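Membrane-bound lytic murein transglycosylase A (Burkholderia pseudomallei, PDB 6QK4) probably cleaves the MurNAc-GlcNAc linkage of peptidoglycan, forming a 1,6-anhydro bond in the MurNAc residue. Local coordinates at residues D159-L167 with I218-V229; T284-M294 with R334-L344. All coordinates share one frame; numbering follows the deposited sequence.

Contact 1: residues D159-L167 with I218-V229; sequences DDPIEAFFL and IKAWARANPSRV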
loop_
_atom_site.group_PDB
_atom_site.type_symbol
_atom_site.label_atom_id
_atom_site.label_comp_id
_atom_site.label_asym_id
_atom_site.label_seq_id
_atom_site.Cartn_x
_atom_site.Cartn_y
_atom_site.Cartn_z
ATOM N N ASP A 159 -7.590 16.157 -11.430
ATOM C CA ASP A 159 -6.485 16.817 -12.112
ATOM C C ASP A 159 -6.050 16.116 -13.380
ATOM O O ASP A 159 -5.465 16.742 -14.276
ATOM C CB ASP A 159 -5.269 16.744 -11.161
ATOM C CG ASP A 159 -4.640 18.022 -10.985
ATOM O OD1 ASP A 159 -5.166 18.975 -11.592
ATOM O OD2 ASP A 159 -3.627 18.082 -10.290
ATOM N N ASP A 160 -6.270 14.805 -13.445
ATOM C CA ASP A 160 -5.548 13.990 -14.390
ATOM C C ASP A 160 -6.407 12.770 -14.718
ATOM O O ASP A 160 -6.905 12.112 -13.787
ATOM C CB ASP A 160 -4.217 13.561 -13.775
ATOM C CG ASP A 160 -3.328 12.872 -14.762
ATOM O OD1 ASP A 160 -3.660 11.746 -15.161
ATOM O OD2 ASP A 160 -2.319 13.485 -15.163
ATOM N N PRO A 161 -6.575 12.425 -15.996
ATOM C CA PRO A 161 -7.475 11.306 -16.347
ATOM C C PRO A 161 -6.771 9.969 -16.144
ATOM O O PRO A 161 -7.442 8.959 -15.893
ATOM C CB PRO A 161 -7.826 11.577 -17.822
ATOM C CG PRO A 161 -6.647 12.316 -18.350
ATOM C CD PRO A 161 -6.133 13.177 -17.177
ATOM N N ILE A 162 -5.435 9.971 -16.221
ATOM C CA ILE A 162 -4.651 8.760 -15.942
ATOM C C ILE A 162 -4.686 8.422 -14.455
ATOM O O ILE A 162 -4.890 7.262 -14.074
ATOM C CB ILE A 162 -3.191 8.905 -16.433
ATOM C CG1 ILE A 162 -3.129 9.310 -17.910
ATOM C CG2 ILE A 162 -2.390 7.614 -16.152
ATOM C CD1 ILE A 162 -3.547 8.227 -18.857
ATOM N N GLU A 163 -4.519 9.426 -13.583
ATOM C CA GLU A 163 -4.713 9.185 -12.155
ATOM C C GLU A 163 -6.120 8.690 -11.830
ATOM O O GLU A 163 -6.285 7.825 -10.966
ATOM C CB GLU A 163 -4.410 10.447 -11.353
ATOM C CG GLU A 163 -2.992 10.934 -11.553
ATOM C CD GLU A 163 -2.624 12.159 -10.725
ATOM O OE1 GLU A 163 -3.268 12.426 -9.702
ATOM O OE2 GLU A 163 -1.647 12.850 -11.114
ATOM N N ALA A 164 -7.153 9.272 -12.460
ATOM C CA ALA A 164 -8.518 8.805 -12.234
ATOM C C ALA A 164 -8.658 7.335 -12.617
ATOM O O ALA A 164 -9.273 6.542 -11.898
ATOM C CB ALA A 164 -9.502 9.658 -13.063
ATOM N N PHE A 165 -8.099 6.973 -13.763
ATOM C CA PHE A 165 -8.111 5.598 -14.233
ATOM C C PHE A 165 -7.470 4.664 -13.226
ATOM O O PHE A 165 -7.996 3.584 -12.948
ATOM C CB PHE A 165 -7.365 5.539 -15.557
ATOM C CG PHE A 165 -7.375 4.206 -16.207
ATOM C CD1 PHE A 165 -6.406 3.242 -15.879
ATOM C CD2 PHE A 165 -8.345 3.912 -17.189
ATOM C CE1 PHE A 165 -6.386 1.986 -16.518
ATOM C CE2 PHE A 165 -8.327 2.654 -17.864
ATOM C CZ PHE A 165 -7.351 1.711 -17.527
ATOM N N PHE A 166 -6.300 5.030 -12.704
ATOM C CA PHE A 166 -5.657 4.124 -11.742
ATOM C C PHE A 166 -6.276 4.161 -10.369
ATOM O O PHE A 166 -6.159 3.175 -9.633
ATOM C CB PHE A 166 -4.151 4.407 -11.682
ATOM C CG PHE A 166 -3.450 3.860 -12.903
ATOM C CD1 PHE A 166 -3.411 2.484 -13.122
ATOM C CD2 PHE A 166 -2.947 4.695 -13.874
ATOM C CE1 PHE A 166 -2.839 1.968 -14.261
ATOM C CE2 PHE A 166 -2.351 4.181 -15.010
ATOM C CZ PHE A 166 -2.304 2.826 -15.216
ATOM N N LEU A 167 -7.007 5.227 -10.031
ATOM C CA LEU A 167 -7.800 5.171 -8.817
ATOM C C LEU A 167 -8.917 4.155 -8.976
ATOM O O LEU A 167 -9.231 3.425 -8.030
ATOM C CB LEU A 167 -8.356 6.562 -8.495
ATOM C CG LEU A 167 -9.402 6.692 -7.410
ATOM C CD1 LEU A 167 -8.684 6.448 -6.095
ATOM C CD2 LEU A 167 -9.966 8.063 -7.370
ATOM N N ILE A 218 3.130 5.873 -18.442
ATOM C CA ILE A 218 1.862 6.066 -19.122
ATOM C C ILE A 218 1.475 7.541 -19.095
ATOM O O ILE A 218 1.076 8.117 -20.125
ATOM C CB ILE A 218 0.794 5.167 -18.475
ATOM C CG1 ILE A 218 1.173 3.675 -18.674
ATOM C CG2 ILE A 218 -0.635 5.546 -19.015
ATOM C CD1 ILE A 218 0.290 2.719 -17.923
ATOM N N LYS A 219 1.626 8.191 -17.933
ATOM C CA LYS A 219 1.384 9.635 -17.864
ATOM C C LYS A 219 2.262 10.383 -18.853
ATOM O O LYS A 219 1.839 11.388 -19.438
ATOM C CB LYS A 219 1.657 10.176 -16.460
ATOM C CG LYS A 219 0.618 9.891 -15.399
ATOM C CD LYS A 219 0.849 10.822 -14.194
ATOM C CE LYS A 219 0.114 10.356 -12.964
ATOM N NZ LYS A 219 0.856 10.543 -11.659
ATOM N N ALA A 220 3.502 9.925 -19.042
ATOM C CA ALA A 220 4.393 10.660 -19.924
ATOM C C ALA A 220 3.933 10.507 -21.364
ATOM O O ALA A 220 3.831 11.491 -22.116
ATOM C CB ALA A 220 5.832 10.176 -19.741
ATOM N N TRP A 221 3.611 9.270 -21.751
ATOM C CA TRP A 221 3.063 9.012 -23.080
ATOM C C TRP A 221 1.796 9.820 -23.337
ATOM O O TRP A 221 1.588 10.315 -24.449
ATOM C CB TRP A 221 2.782 7.522 -23.234
ATOM C CG TRP A 221 2.317 7.160 -24.603
ATOM C CD1 TRP A 221 3.084 6.709 -25.652
ATOM C CD2 TRP A 221 0.967 7.196 -25.078
ATOM N NE1 TRP A 221 2.287 6.477 -26.760
ATOM C CE2 TRP A 221 0.986 6.768 -26.432
ATOM C CE3 TRP A 221 -0.256 7.558 -24.496
ATOM C CZ2 TRP A 221 -0.177 6.686 -27.197
ATOM C CZ3 TRP A 221 -1.410 7.478 -25.260
ATOM C CH2 TRP A 221 -1.361 7.042 -26.590
ATOM N N ALA A 222 0.921 9.922 -22.333
ATOM C CA ALA A 222 -0.296 10.723 -22.454
ATOM C C ALA A 222 0.029 12.197 -22.658
ATOM O O ALA A 222 -0.613 12.871 -23.477
ATOM C CB ALA A 222 -1.166 10.535 -21.208
ATOM N N ARG A 223 1.012 12.711 -21.903
ATOM C CA ARG A 223 1.520 14.068 -22.101
ATOM C C ARG A 223 2.000 14.280 -23.530
ATOM O O ARG A 223 1.821 15.363 -24.108
ATOM C CB ARG A 223 2.672 14.331 -21.132
ATOM C CG ARG A 223 2.742 15.742 -20.613
ATOM C CD ARG A 223 1.773 15.904 -19.455
ATOM N NE ARG A 223 2.308 15.387 -18.196
ATOM C CZ ARG A 223 1.825 14.331 -17.542
ATOM N NH1 ARG A 223 0.786 13.657 -18.023
ATOM N NH2 ARG A 223 2.382 13.949 -16.401
ATOM N N ALA A 224 2.627 13.255 -24.113
ATOM C CA ALA A 224 3.128 13.359 -25.475
ATOM C C ALA A 224 2.024 13.242 -26.521
ATOM O O ALA A 224 2.159 13.808 -27.610
ATOM C CB ALA A 224 4.187 12.285 -25.720
ATOM N N ASN A 225 0.937 12.521 -26.221
ATOM C CA ASN A 225 -0.096 12.187 -27.207
ATOM C C ASN A 225 -1.478 12.586 -26.696
ATOM O O ASN A 225 -2.385 11.753 -26.614
ATOM C CB ASN A 225 -0.056 10.692 -27.531
ATOM C CG ASN A 225 1.316 10.225 -28.039
ATOM O OD1 ASN A 225 1.526 10.047 -29.244
ATOM N ND2 ASN A 225 2.257 10.038 -27.118
ATOM N N PRO A 226 -1.694 13.877 -26.402
ATOM C CA PRO A 226 -2.931 14.270 -25.697
ATOM C C PRO A 226 -4.200 13.932 -26.447
ATOM O O PRO A 226 -5.240 13.700 -25.814
ATOM C CB PRO A 226 -2.781 15.792 -25.537
ATOM C CG PRO A 226 -1.979 16.204 -26.743
ATOM C CD PRO A 226 -0.982 15.046 -26.958
ATOM N N SER A 227 -4.156 13.915 -27.776
ATOM C CA SER A 227 -5.322 13.599 -28.588
ATOM C C SER A 227 -5.555 12.098 -28.738
ATOM O O SER A 227 -6.519 11.697 -29.403
ATOM C CB SER A 227 -5.173 14.246 -29.967
ATOM O OG SER A 227 -4.156 13.621 -30.747
ATOM N N ARG A 228 -4.699 11.260 -28.151
ATOM C CA ARG A 228 -4.924 9.820 -28.131
ATOM C C ARG A 228 -5.363 9.304 -26.761
ATOM O O ARG A 228 -5.644 8.099 -26.620
ATOM C CB ARG A 228 -3.650 9.097 -28.544
ATOM C CG ARG A 228 -3.309 9.258 -30.041
ATOM C CD ARG A 228 -2.756 7.935 -30.522
ATOM N NE ARG A 228 -1.344 7.963 -30.826
ATOM C CZ ARG A 228 -0.610 6.862 -30.974
ATOM N NH1 ARG A 228 -1.165 5.654 -30.782
ATOM N NH2 ARG A 228 0.686 6.982 -31.285
ATOM N N VAL A 229 -5.409 10.165 -25.740
ATOM C CA VAL A 229 -5.584 9.642 -24.383
ATOM C C VAL A 229 -6.972 9.038 -24.222
ATOM O O VAL A 229 -7.130 7.947 -23.655
ATOM C CB VAL A 229 -5.324 10.737 -23.334
ATOM C CG1 VAL A 229 -5.662 10.228 -21.916
ATOM C CG2 VAL A 229 -3.884 11.165 -23.378
#
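Ile162 is a knob in a hole made by Ile218, Lys219 and Ala222 of helix 218-224 and by Val229, where the next helix begins. The two branches divide the work. Ile162 CG2 lies against Ile218 CG2 and the aliphatic chain of Lys219, 3.8 Å from Lys219 CG. The other branch, set beside the backbone N (chi1 -54°), runs over Ala222, where Ile162 CG1 stands 4.0 Å from Ala222 CB. Its tip, CD1, continues to Val229 CG1, which also takes Pro161 CG at 4.2 Å. On the other flank, Ile218 CD1 meets the Phe166 ring at its edge, 3.8 Å from Phe166 CZ.

This is knobs-into-holes packing of two roughly antiparallel helices (144°) inside the MltA specific insert domain, the axes of 161-167 and 218-224 coming within 10.5 Å. Lys219 runs alongside Ile162 in the reverse sense, and its end, bent at chi4 (142°), comes to Glu163. There Lys219 NZ makes a weak hydrogen bond, part of a salt bridge, to Glu163 OE2 at 3.4 Å; its stronger partner is Asp326, and Gln216 OE1 also receives it.

Behind Glu163 stands the N-cap residue Asp160. Its OD1 accepts from Glu163 N at 2.9 Å and, weakly, from Ile162 N. OD2 has the poorly ordered Arg223 nearby, an attraction of opposite charges at most, with the oxygen well out of the guanidinium plane. Farther out, Leu233 of helix 229-234 supports Pro161 and Ile162, while Ile198 and Leu202 of helix 198-204 back Ile218.

Contact 2: residues T284-M294 with R334-L344; sequences TPVFLQTTRPM and RMKQNGRMWLL
Leu344 covers Pro285 at one end of an antiparallel strand pair, its CD2 3.9 Å from Pro285 CB. The backbone beneath is tied as well: Leu344 N gives Pro285 O a nearly straight hydrogen bond (177°), although the donor is tilted 29° from the carbonyl plane.

Two residues earlier, Trp342 is gripped by Phe287 through both backbone bonds of a hydrogen-bonded pair. Its indole, with CG anti to the carbonyl carbon (chi1 -63°), turns an edge to two oxygens near its plane. Phe287 O lies 3.4 Å from Trp342 CE3, and Gln289 OE1 3.3 Å from Trp342 CH2. The amide of Gln289 is itself tethered, since NE2 donates to Ala13 O. Strands 285-291 and 336-344 belong to the 3D domain, whose relatives form a double-psi beta barrel; strand 298-307 pairs with the other edge of 285-291.

At the far end the ladder gives way to side-chain bonds. Gln337 NE2 donates to Thr291 OG1 at 2.9 Å while its OE1 accepts from Lys336 N at 2.8 Å, which fixes the amide's rotation; a water joins Thr291 OG1 to Asn338 O. Thr291 O is buried without a polar partner. Beyond it Pro293 packs on Arg334 and Met335, where the chain passes from helix 326-334 towards the strand, with Pro293 CB 3.7 Å from Arg334 O and Pro293 CD 4.0 Å from Met335 CG; Trp322 touches both Pro293 and Met335.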
loop_
_atom_site.group_PDB
_atom_site.type_symbol
_atom_site.label_atom_id
_atom_site.label_comp_id
_atom_site.label_asym_id
_atom_site.label_seq_id
_atom_site.Cartn_x
_atom_site.Cartn_y
_atom_site.Cartn_z
ATOM N N THR A 284 2.017 -6.749 16.063
ATOM C CA THR A 284 3.342 -7.396 16.153
ATOM C C THR A 284 4.336 -6.563 15.365
ATOM O O THR A 284 4.108 -6.309 14.172
ATOM C CB THR A 284 3.315 -8.823 15.566
ATOM O OG1 THR A 284 2.244 -9.586 16.175
ATOM C CG2 THR A 284 4.663 -9.526 15.784
ATOM N N PRO A 285 5.450 -6.149 15.958
ATOM C CA PRO A 285 6.544 -5.604 15.137
ATOM C C PRO A 285 7.261 -6.753 14.441
ATOM O O PRO A 285 7.394 -7.842 14.993
ATOM C CB PRO A 285 7.482 -4.932 16.167
ATOM C CG PRO A 285 6.687 -4.988 17.519
ATOM C CD PRO A 285 5.805 -6.231 17.392
ATOM N N VAL A 286 7.726 -6.512 13.210
ATOM C CA VAL A 286 8.292 -7.549 12.350
ATOM C C VAL A 286 9.558 -6.961 11.736
ATOM O O VAL A 286 9.515 -5.867 11.157
ATOM C CB VAL A 286 7.351 -7.963 11.196
ATOM C CG1 VAL A 286 7.999 -9.106 10.338
ATOM C CG2 VAL A 286 6.002 -8.446 11.750
ATOM N N PHE A 287 10.692 -7.697 11.824
ATOM C CA PHE A 287 11.841 -7.265 11.053
ATOM C C PHE A 287 11.773 -7.997 9.725
ATOM O O PHE A 287 11.699 -9.237 9.709
ATOM C CB PHE A 287 13.186 -7.511 11.768
ATOM C CG PHE A 287 14.289 -6.743 11.064
ATOM C CD1 PHE A 287 14.386 -5.373 11.243
ATOM C CD2 PHE A 287 15.095 -7.353 10.109
ATOM C CE1 PHE A 287 15.297 -4.632 10.593
ATOM C CE2 PHE A 287 16.049 -6.575 9.383
ATOM C CZ PHE A 287 16.117 -5.203 9.598
ATOM N N LEU A 288 11.700 -7.224 8.630
ATOM C CA LEU A 288 11.476 -7.740 7.295
ATOM C C LEU A 288 12.776 -7.633 6.494
ATOM O O LEU A 288 13.328 -6.553 6.370
ATOM C CB LEU A 288 10.331 -6.933 6.629
ATOM C CG LEU A 288 9.836 -7.443 5.287
ATOM C CD1 LEU A 288 9.331 -8.887 5.358
ATOM C CD2 LEU A 288 8.702 -6.499 4.759
ATOM N N GLN A 289 13.213 -8.752 5.920
ATOM C CA GLN A 289 14.360 -8.770 5.024
ATOM C C GLN A 289 13.843 -9.161 3.654
ATOM O O GLN A 289 13.258 -10.240 3.508
ATOM C CB GLN A 289 15.375 -9.783 5.537
ATOM C CG GLN A 289 16.602 -9.905 4.549
ATOM C CD GLN A 289 17.622 -10.892 5.095
ATOM O OE1 GLN A 289 17.287 -11.759 5.924
ATOM N NE2 GLN A 289 18.860 -10.759 4.659
ATOM N N THR A 290 14.036 -8.284 2.664
ATOM C CA THR A 290 13.481 -8.521 1.323
ATOM C C THR A 290 14.334 -7.711 0.312
ATOM O O THR A 290 15.504 -7.414 0.594
ATOM C CB THR A 290 11.953 -8.251 1.324
ATOM O OG1 THR A 290 11.448 -8.592 0.034
ATOM C CG2 THR A 290 11.598 -6.754 1.542
ATOM N N THR A 291 13.784 -7.348 -0.845
ATOM C CA THR A 291 14.497 -6.512 -1.808
ATOM C C THR A 291 13.552 -5.459 -2.374
ATOM O O THR A 291 12.332 -5.590 -2.290
ATOM C CB THR A 291 15.095 -7.335 -2.991
ATOM O OG1 THR A 291 14.076 -8.186 -3.538
ATOM C CG2 THR A 291 16.238 -8.222 -2.505
ATOM N N ARG A 292 14.153 -4.423 -3.009
ATOM C CA ARG A 292 13.350 -3.352 -3.611
ATOM C C ARG A 292 12.864 -3.766 -4.990
ATOM O O ARG A 292 13.623 -4.332 -5.759
ATOM C CB ARG A 292 14.180 -2.098 -3.767
ATOM C CG ARG A 292 14.727 -1.528 -2.511
ATOM C CD ARG A 292 15.048 -0.056 -2.735
ATOM N NE ARG A 292 15.235 0.527 -1.423
ATOM C CZ ARG A 292 14.345 1.285 -0.814
ATOM N NH1 ARG A 292 13.223 1.608 -1.445
ATOM N NH2 ARG A 292 14.610 1.759 0.394
ATOM N N PRO A 293 11.654 -3.384 -5.354
ATOM C CA PRO A 293 11.049 -3.917 -6.585
ATOM C C PRO A 293 11.758 -3.557 -7.890
ATOM O O PRO A 293 11.769 -4.382 -8.817
ATOM C CB PRO A 293 9.626 -3.324 -6.556
ATOM C CG PRO A 293 9.595 -2.308 -5.432
ATOM C CD PRO A 293 10.701 -2.688 -4.463
ATOM N N MET A 294 12.280 -2.347 -8.046
ATOM C CA MET A 294 12.777 -2.034 -9.395
ATOM C C MET A 294 14.272 -2.232 -9.521
ATOM O O MET A 294 14.767 -2.670 -10.572
ATOM C CB MET A 294 12.419 -0.597 -9.808
ATOM C CG MET A 294 10.999 -0.186 -9.443
ATOM S SD MET A 294 9.854 -0.685 -10.738
ATOM C CE MET A 294 9.153 0.867 -11.262
ATOM N N ARG A 334 5.075 -3.210 -8.651
ATOM C CA ARG A 334 6.107 -4.115 -9.095
ATOM C C ARG A 334 6.587 -5.030 -7.977
ATOM O O ARG A 334 7.474 -5.838 -8.214
ATOM C CB ARG A 334 7.289 -3.318 -9.640
ATOM C CG ARG A 334 6.938 -2.357 -10.791
ATOM C CD ARG A 334 6.339 -3.091 -11.994
ATOM N NE ARG A 334 4.960 -2.651 -12.276
ATOM C CZ ARG A 334 3.973 -3.438 -12.726
ATOM N NH1 ARG A 334 4.187 -4.733 -12.950
ATOM N NH2 ARG A 334 2.756 -2.932 -12.941
ATOM N N MET A 335 6.057 -4.908 -6.755
ATOM C CA MET A 335 6.683 -5.619 -5.636
ATOM C C MET A 335 6.146 -7.049 -5.573
ATOM O O MET A 335 4.945 -7.279 -5.350
ATOM C CB MET A 335 6.471 -4.889 -4.287
ATOM C CG MET A 335 7.783 -5.144 -3.268
ATOM S SD MET A 335 7.169 -4.610 -1.782
ATOM C CE MET A 335 8.756 -5.121 -0.962
ATOM N N LYS A 336 7.060 -8.021 -5.695
ATOM C CA LYS A 336 6.683 -9.431 -5.606
ATOM C C LYS A 336 7.977 -10.170 -5.319
ATOM O O LYS A 336 8.637 -10.702 -6.230
ATOM C CB LYS A 336 6.017 -9.914 -6.905
ATOM C CG LYS A 336 5.343 -11.284 -6.746
ATOM C CD LYS A 336 4.601 -11.797 -8.022
ATOM C CE LYS A 336 4.401 -13.323 -7.831
ATOM N NZ LYS A 336 3.235 -13.838 -8.586
ATOM N N GLN A 337 8.424 -10.065 -4.062
ATOM C CA GLN A 337 9.807 -10.330 -3.674
ATOM C C GLN A 337 9.866 -11.429 -2.630
ATOM O O GLN A 337 9.042 -11.468 -1.705
ATOM C CB GLN A 337 10.508 -9.057 -3.069
ATOM C CG GLN A 337 10.168 -7.738 -3.757
ATOM C CD GLN A 337 10.618 -7.714 -5.228
ATOM O OE1 GLN A 337 9.800 -7.532 -6.181
ATOM N NE2 GLN A 337 11.925 -7.950 -5.441
ATOM N N ASN A 338 10.919 -12.261 -2.735
ATOM C CA ASN A 338 11.167 -13.187 -1.626
ATOM C C ASN A 338 11.534 -12.398 -0.377
ATOM O O ASN A 338 12.165 -11.327 -0.454
ATOM C CB ASN A 338 12.325 -14.116 -1.931
ATOM C CG ASN A 338 12.479 -15.209 -0.896
ATOM O OD1 ASN A 338 11.486 -15.860 -0.493
ATOM N ND2 ASN A 338 13.757 -15.406 -0.428
ATOM N N GLY A 339 11.130 -12.958 0.778
ATOM C CA GLY A 339 11.363 -12.305 2.063
ATOM C C GLY A 339 11.551 -13.252 3.235
ATOM O O GLY A 339 11.203 -14.437 3.182
ATOM N N ARG A 340 12.121 -12.689 4.299
ATOM C CA ARG A 340 12.317 -13.357 5.602
ATOM C C ARG A 340 11.796 -12.458 6.734
ATOM O O ARG A 340 11.885 -11.213 6.678
ATOM C CB ARG A 340 13.795 -13.639 5.860
ATOM C CG ARG A 340 14.382 -14.658 4.904
ATOM C CD ARG A 340 13.781 -16.050 5.131
ATOM N NE ARG A 340 14.335 -17.026 4.158
ATOM C CZ ARG A 340 15.499 -17.702 4.288
ATOM N NH1 ARG A 340 16.315 -17.495 5.340
ATOM N NH2 ARG A 340 15.864 -18.538 3.277
ATOM N N MET A 341 11.298 -13.080 7.792
ATOM C CA MET A 341 10.698 -12.330 8.908
ATOM C C MET A 341 11.223 -12.801 10.250
ATOM O O MET A 341 11.463 -13.998 10.445
ATOM C CB MET A 341 9.151 -12.497 8.961
ATOM C CG MET A 341 8.522 -11.752 7.863
ATOM S SD MET A 341 6.714 -12.144 8.080
ATOM C CE MET A 341 6.092 -11.097 6.776
ATOM N N TRP A 342 11.366 -11.843 11.172
ATOM C CA TRP A 342 11.457 -12.092 12.607
ATOM C C TRP A 342 10.344 -11.325 13.299
ATOM O O TRP A 342 10.185 -10.116 13.062
ATOM C CB TRP A 342 12.807 -11.598 13.174
ATOM C CG TRP A 342 13.991 -12.356 12.581
ATOM C CD1 TRP A 342 14.734 -13.310 13.225
ATOM C CD2 TRP A 342 14.527 -12.273 11.224
ATOM N NE1 TRP A 342 15.722 -13.819 12.346
ATOM C CE2 TRP A 342 15.566 -13.227 11.122
ATOM C CE3 TRP A 342 14.174 -11.522 10.079
ATOM C CZ2 TRP A 342 16.344 -13.388 9.946
ATOM C CZ3 TRP A 342 14.918 -11.733 8.863
ATOM C CH2 TRP A 342 15.999 -12.656 8.837
ATOM N N LEU A 343 9.592 -12.002 14.180
ATOM C CA LEU A 343 8.569 -11.329 14.982
ATOM C C LEU A 343 9.186 -10.873 16.297
ATOM O O LEU A 343 9.949 -11.618 16.925
ATOM C CB LEU A 343 7.413 -12.286 15.262
ATOM C CG LEU A 343 6.712 -12.963 14.089
ATOM C CD1 LEU A 343 5.328 -13.481 14.507
ATOM C CD2 LEU A 343 6.486 -12.062 12.934
ATOM N N LEU A 344 8.904 -9.652 16.696
ATOM C CA LEU A 344 9.380 -9.167 17.986
ATOM C C LEU A 344 8.288 -9.367 19.040
ATOM O O LEU A 344 7.127 -9.072 18.787
ATOM C CB LEU A 344 9.706 -7.677 17.940
ATOM C CG LEU A 344 10.997 -7.233 17.221
ATOM C CD1 LEU A 344 11.003 -7.597 15.814
ATOM C CD2 LEU A 344 11.111 -5.775 17.363
HETATM O O HOH W 1 13.900 -10.655 -2.346
#

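The two contacts lie on opposite sides of the chain's centre, one in the MltA specific insert domain, the other in the 3D domain, with centres about 32 Å apart and nearest atoms about 8 Å apart. Contact 1 is a partly buried helix pair, held by apolar side chains and a weak Lys219-Glu163 salt bridge, and it buries 365 Å². Contact 2 is a buried strand pair with 961 Å² covered, where a ladder of backbone hydrogen bonds does much of the holding and side chains fill both faces. They share no element. Helix 326-334 nevertheless relates to both: Asp326 at its start forms a salt bridge with Lys219 of contact 1, and the chain continues from it into segment 334-344.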